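Local coordinates for protein transcription elongation factor SPT6 (PDB 3PJP) that binds the phosphorylated C-terminal repeat domain of RNA polymerase II through its tandem SH2 domain and probably acts as a histone H3-H4 chaperone during transcription elongation, at residues Y135-N140 and I182-G187; Y160-K165 and T190-S195. One frame throughout, in Å; residues are numbered along the deposited sequence.

Contact 1: residues Y135-N140 and I182-G187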
# COMPACT_ATOMS: atom_id res chain seq x y z
N TYR A 135 -15.28 0.38 13.72
CA TYR A 135 -14.50 0.64 12.52
C TYR A 135 -13.69 -0.58 12.09
O TYR A 135 -13.23 -1.35 12.92
CB TYR A 135 -13.59 1.87 12.69
CG TYR A 135 -12.42 1.71 13.65
CD1 TYR A 135 -11.15 1.42 13.18
CD2 TYR A 135 -12.58 1.91 15.02
CE1 TYR A 135 -10.07 1.29 14.04
CE2 TYR A 135 -11.51 1.78 15.89
CZ TYR A 135 -10.26 1.48 15.40
OH TYR A 135 -9.19 1.36 16.25
N TYR A 136 -13.54 -0.73 10.78
CA TYR A 136 -12.76 -1.82 10.19
C TYR A 136 -11.90 -1.31 9.05
O TYR A 136 -12.23 -0.30 8.43
CB TYR A 136 -13.69 -2.91 9.68
CG TYR A 136 -14.45 -3.60 10.78
CD1 TYR A 136 -13.77 -4.30 11.78
CD2 TYR A 136 -15.83 -3.56 10.84
CE1 TYR A 136 -14.46 -4.93 12.80
CE2 TYR A 136 -16.53 -4.19 11.85
CZ TYR A 136 -15.84 -4.87 12.83
OH TYR A 136 -16.52 -5.50 13.84
N PHE A 137 -10.79 -2.00 8.80
CA PHE A 137 -9.99 -1.79 7.60
C PHE A 137 -10.26 -2.95 6.66
O PHE A 137 -10.50 -4.08 7.11
CB PHE A 137 -8.49 -1.79 7.95
CG PHE A 137 -8.09 -0.73 8.94
CD1 PHE A 137 -7.87 0.57 8.53
CD2 PHE A 137 -7.94 -1.04 10.27
CE1 PHE A 137 -7.50 1.55 9.44
CE2 PHE A 137 -7.57 -0.07 11.19
CZ PHE A 137 -7.35 1.22 10.77
N SER A 138 -10.24 -2.67 5.36
CA SER A 138 -10.32 -3.72 4.35
C SER A 138 -9.52 -3.33 3.10
O SER A 138 -9.14 -2.18 2.92
CB SER A 138 -11.79 -4.01 4.00
OG SER A 138 -12.40 -2.85 3.46
N LEU A 139 -9.23 -4.31 2.24
CA LEU A 139 -8.42 -4.03 1.07
C LEU A 139 -9.21 -3.36 -0.04
O LEU A 139 -10.34 -3.73 -0.33
CB LEU A 139 -7.79 -5.33 0.55
CG LEU A 139 -6.48 -5.71 1.22
CD1 LEU A 139 -6.12 -7.16 0.89
CD2 LEU A 139 -5.37 -4.77 0.78
N ASN A 140 -8.60 -2.35 -0.65
CA ASN A 140 -9.16 -1.72 -1.84
C ASN A 140 -8.68 -2.51 -3.05
O ASN A 140 -7.54 -2.37 -3.49
CB ASN A 140 -8.70 -0.26 -1.93
CG ASN A 140 -9.41 0.52 -3.04
OD1 ASN A 140 -9.75 -0.03 -4.10
ND2 ASN A 140 -9.64 1.81 -2.81
N ILE A 182 -1.11 0.78 15.34
CA ILE A 182 -1.53 1.45 16.56
C ILE A 182 -1.59 2.97 16.40
O ILE A 182 -2.56 3.61 16.83
CB ILE A 182 -0.62 1.07 17.75
CG1 ILE A 182 -0.86 -0.39 18.14
CG2 ILE A 182 -0.87 1.99 18.94
CD1 ILE A 182 0.20 -0.97 19.04
N GLN A 183 -0.56 3.56 15.80
CA GLN A 183 -0.54 5.01 15.60
C GLN A 183 -1.60 5.42 14.59
O GLN A 183 -2.20 6.50 14.71
CB GLN A 183 0.83 5.48 15.12
CG GLN A 183 1.89 5.66 16.20
CD GLN A 183 3.28 5.89 15.60
OE1 GLN A 183 3.77 5.07 14.82
NE2 GLN A 183 3.91 7.02 15.95
N LEU A 184 -1.83 4.57 13.60
CA LEU A 184 -2.88 4.82 12.61
C LEU A 184 -4.26 4.90 13.25
O LEU A 184 -5.05 5.81 12.94
CB LEU A 184 -2.87 3.72 11.56
CG LEU A 184 -4.04 3.69 10.57
CD1 LEU A 184 -3.99 4.91 9.67
CD2 LEU A 184 -3.90 2.43 9.73
N CYS A 185 -4.57 3.95 14.13
CA CYS A 185 -5.87 3.96 14.78
C CYS A 185 -5.99 5.16 15.71
O CYS A 185 -7.03 5.78 15.76
CB CYS A 185 -6.17 2.66 15.54
SG CYS A 185 -6.17 1.19 14.50
N ASN A 186 -4.92 5.48 16.43
CA ASN A 186 -4.93 6.67 17.28
C ASN A 186 -5.11 7.95 16.46
O ASN A 186 -5.82 8.86 16.87
CB ASN A 186 -3.65 6.75 18.13
CG ASN A 186 -3.60 5.68 19.22
OD1 ASN A 186 -4.62 5.10 19.58
ND2 ASN A 186 -2.40 5.43 19.75
N GLY A 187 -4.45 8.02 15.31
CA GLY A 187 -4.57 9.17 14.42
C GLY A 187 -5.97 9.31 13.85
O GLY A 187 -6.50 10.42 13.76
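Tyr135 and Phe137 on strand 135-139 face Leu184 and Cys185 on helix 182-187, the two axes running at 129° to each other and approaching to 11.7 Å, a separation bridged by side chains. Alternate residues of the strand point the same way, which sets the two aromatic rings beside one another on the helix-facing surface of the sheet. The thiol of Cys185 meets both at their edges: SG lies 5.2 Å from the centroid of the Tyr135 ring and 5.0 Å from that of the Phe137 ring, close to the plane of each, a Cys sulfur-aromatic contact with each ring. On the tyrosine, the approach is to the hydroxyl end, where Tyr135 OH sits 3.4 Å from Cys185 CB and Tyr135 CE1 lies 3.9 Å from Cys185 SG. On the phenylalanine, SG touches CE2, while Phe137 CE1 on the other flank of the ring packs 3.7 Å from Leu184 CD2. Leu184 reaches it with CG anti to its backbone N (chi1 170°), the two side chains coming from opposite directions. The contact is largely apolar and buried, and no hydrogen bond crosses it. It belongs to the hydrophobic core of the second SH2 domain: Leu184 also touches Phe171 and Leu173 of strand 171-173, the Tyr135 ring meets Phe188, one turn on from Leu184, and on the reverse face of strand 134-139 Tyr136 packs against Val118 and Ile122 of helix 115-128.

Contact 2: residues Y160-K165 and T190-S195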
# COMPACT_ATOMS: atom_id res chain seq x y z
N TYR A 160 -19.18 6.27 7.25
CA TYR A 160 -18.24 6.97 6.40
C TYR A 160 -17.15 6.04 5.91
O TYR A 160 -16.86 5.02 6.54
CB TYR A 160 -17.57 8.12 7.15
CG TYR A 160 -18.53 9.22 7.56
CD1 TYR A 160 -18.90 10.21 6.66
CD2 TYR A 160 -19.04 9.28 8.85
CE1 TYR A 160 -19.77 11.23 7.03
CE2 TYR A 160 -19.91 10.29 9.24
CZ TYR A 160 -20.26 11.26 8.32
OH TYR A 160 -21.12 12.27 8.70
N ILE A 161 -16.55 6.40 4.79
CA ILE A 161 -15.45 5.64 4.24
C ILE A 161 -14.29 6.59 4.02
O ILE A 161 -14.38 7.52 3.22
CB ILE A 161 -15.82 4.94 2.90
CG1 ILE A 161 -16.96 3.94 3.14
CG2 ILE A 161 -14.60 4.24 2.30
CD1 ILE A 161 -17.37 3.16 1.91
N TRP A 162 -13.21 6.35 4.76
CA TRP A 162 -11.96 7.06 4.53
C TRP A 162 -10.97 6.14 3.82
O TRP A 162 -11.22 4.94 3.65
CB TRP A 162 -11.38 7.57 5.84
CG TRP A 162 -12.13 8.75 6.40
CD1 TRP A 162 -13.26 9.34 5.87
CD2 TRP A 162 -11.85 9.44 7.63
NE1 TRP A 162 -13.66 10.37 6.69
CE2 TRP A 162 -12.82 10.45 7.76
CE3 TRP A 162 -10.86 9.31 8.60
CZ2 TRP A 162 -12.83 11.33 8.86
CZ3 TRP A 162 -10.87 10.18 9.68
CH2 TRP A 162 -11.85 11.18 9.80
N ASN A 163 -9.83 6.69 3.41
CA ASN A 163 -8.92 5.95 2.55
C ASN A 163 -7.52 5.99 3.13
O ASN A 163 -7.05 7.04 3.54
CB ASN A 163 -8.92 6.54 1.15
CG ASN A 163 -10.29 6.43 0.48
OD1 ASN A 163 -10.66 5.37 -0.02
ND2 ASN A 163 -11.04 7.52 0.50
N VAL A 164 -6.85 4.83 3.13
CA VAL A 164 -5.53 4.71 3.74
C VAL A 164 -4.59 4.15 2.68
O VAL A 164 -4.89 3.13 2.06
CB VAL A 164 -5.55 3.77 4.95
CG1 VAL A 164 -4.14 3.53 5.48
CG2 VAL A 164 -6.43 4.33 6.07
N LYS A 165 -3.45 4.81 2.46
CA LYS A 165 -2.48 4.34 1.46
C LYS A 165 -1.29 3.69 2.14
O LYS A 165 -0.67 4.26 3.04
CB LYS A 165 -2.03 5.50 0.56
CG LYS A 165 -0.86 5.15 -0.39
CD LYS A 165 -1.32 4.57 -1.70
CE LYS A 165 -0.16 4.51 -2.70
NZ LYS A 165 -0.55 3.91 -4.00
N THR A 190 -8.20 10.73 16.49
CA THR A 190 -7.94 12.16 16.66
C THR A 190 -8.64 12.96 15.56
O THR A 190 -9.22 14.03 15.81
CB THR A 190 -6.41 12.42 16.70
OG1 THR A 190 -5.87 11.85 17.90
CG2 THR A 190 -6.09 13.90 16.66
N LEU A 191 -8.61 12.43 14.34
CA LEU A 191 -9.23 13.06 13.19
C LEU A 191 -10.75 13.05 13.27
O LEU A 191 -11.42 13.74 12.50
CB LEU A 191 -8.75 12.39 11.89
CG LEU A 191 -7.29 12.69 11.55
CD1 LEU A 191 -6.79 11.76 10.46
CD2 LEU A 191 -7.12 14.16 11.15
N LEU A 192 -11.32 12.25 14.17
CA LEU A 192 -12.78 12.28 14.36
C LEU A 192 -13.22 13.45 15.24
O LEU A 192 -14.38 13.80 15.27
CB LEU A 192 -13.29 10.98 14.98
CG LEU A 192 -13.12 9.73 14.11
CD1 LEU A 192 -13.65 8.52 14.84
CD2 LEU A 192 -13.82 9.92 12.77
N LYS A 193 -12.28 14.05 15.96
CA LYS A 193 -12.58 15.16 16.85
C LYS A 193 -12.48 16.46 16.09
O LYS A 193 -11.74 16.56 15.12
CB LYS A 193 -11.58 15.17 18.00
CG LYS A 193 -11.64 13.98 18.94
CD LYS A 193 -10.55 14.14 20.01
CE LYS A 193 -10.71 13.14 21.13
NZ LYS A 193 -9.94 13.57 22.34
N SER A 194 -13.22 17.48 16.53
CA SER A 194 -13.02 18.81 15.97
C SER A 194 -11.58 19.25 16.25
O SER A 194 -10.99 18.87 17.26
CB SER A 194 -14.00 19.82 16.58
OG SER A 194 -13.84 19.92 17.98
N SER A 195 -11.03 20.05 15.35
CA SER A 195 -9.64 20.47 15.45
C SER A 195 -9.32 21.15 16.78
O SER A 195 -8.22 20.99 17.29
CB SER A 195 -9.27 21.38 14.29
OG SER A 195 -10.15 22.49 14.20
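Trp162 of strand 159-166 extends its indole to Leu191 and Leu192, where helix 181-191, the C-terminal helix of an SH2 fold, gives way to the tail of the chain. The six-membered ring does the touching. Trp162 CZ3 lies 3.8 Å from Leu191 CB, and Trp162 CH2 is 3.8 Å from Leu192 CD2, so that the two consecutive leucines meet neighbouring carbons at the far end of the indole. Both side chains lie obliquely to that of Trp162. They make contact differently: Leu191 offers the base of its side chain, whereas Leu192 uses a terminal methyl, which swings closer to the tryptophan than the direction of its CB would suggest. With CG beside the backbone N and anti to the carbonyl carbon (chi1 -73°), the indole of Trp162 leaves the strand toward the helix end.

Outside this first shell, Trp162 meets the ring of Phe151 on the adjacent strand 146-152 edge-to-face, and Leu192 also rests on Phe151, making that phenylalanine a common neighbour of both. Backbone hydrogen bonds between Trp162 and Leu149 hold the strand in the sheet. On the helical side, Leu191 touches Val174 and Asn175. The chain turns at this point through a backbone bond of 3.1 Å from Lys193 N to Thr190 O, spanning both leucines. The contact lies near the surface and has no hydrogen bond across it; the carbonyl oxygen Leu191 O approaches the indole at its edge, 3.7 Å from Trp162 CH2 and near the ring plane.

How the contacts relate
Contacts 1 and 2 lie along helix 181-191 where it packs on the central sheet of the second SH2 domain, and their centres are 10 Å apart. Contact 1 uses the first half of the helix against strand 134-139; contact 2 uses its C-terminal end against strand 159-166. Strand 146-152 lies between those two strands, and its Phe151 joins the contacts, touching Tyr135 as well as the indole of contact 2. Along the helix, Thr190 OG1 bonds back to Asn186 O, linking the helical parts of the two contacts. Contact 1 is buried and contact 2 lies at the surface; their centres are about 13 Å and about 18 Å, respectively, from the centre of the chain.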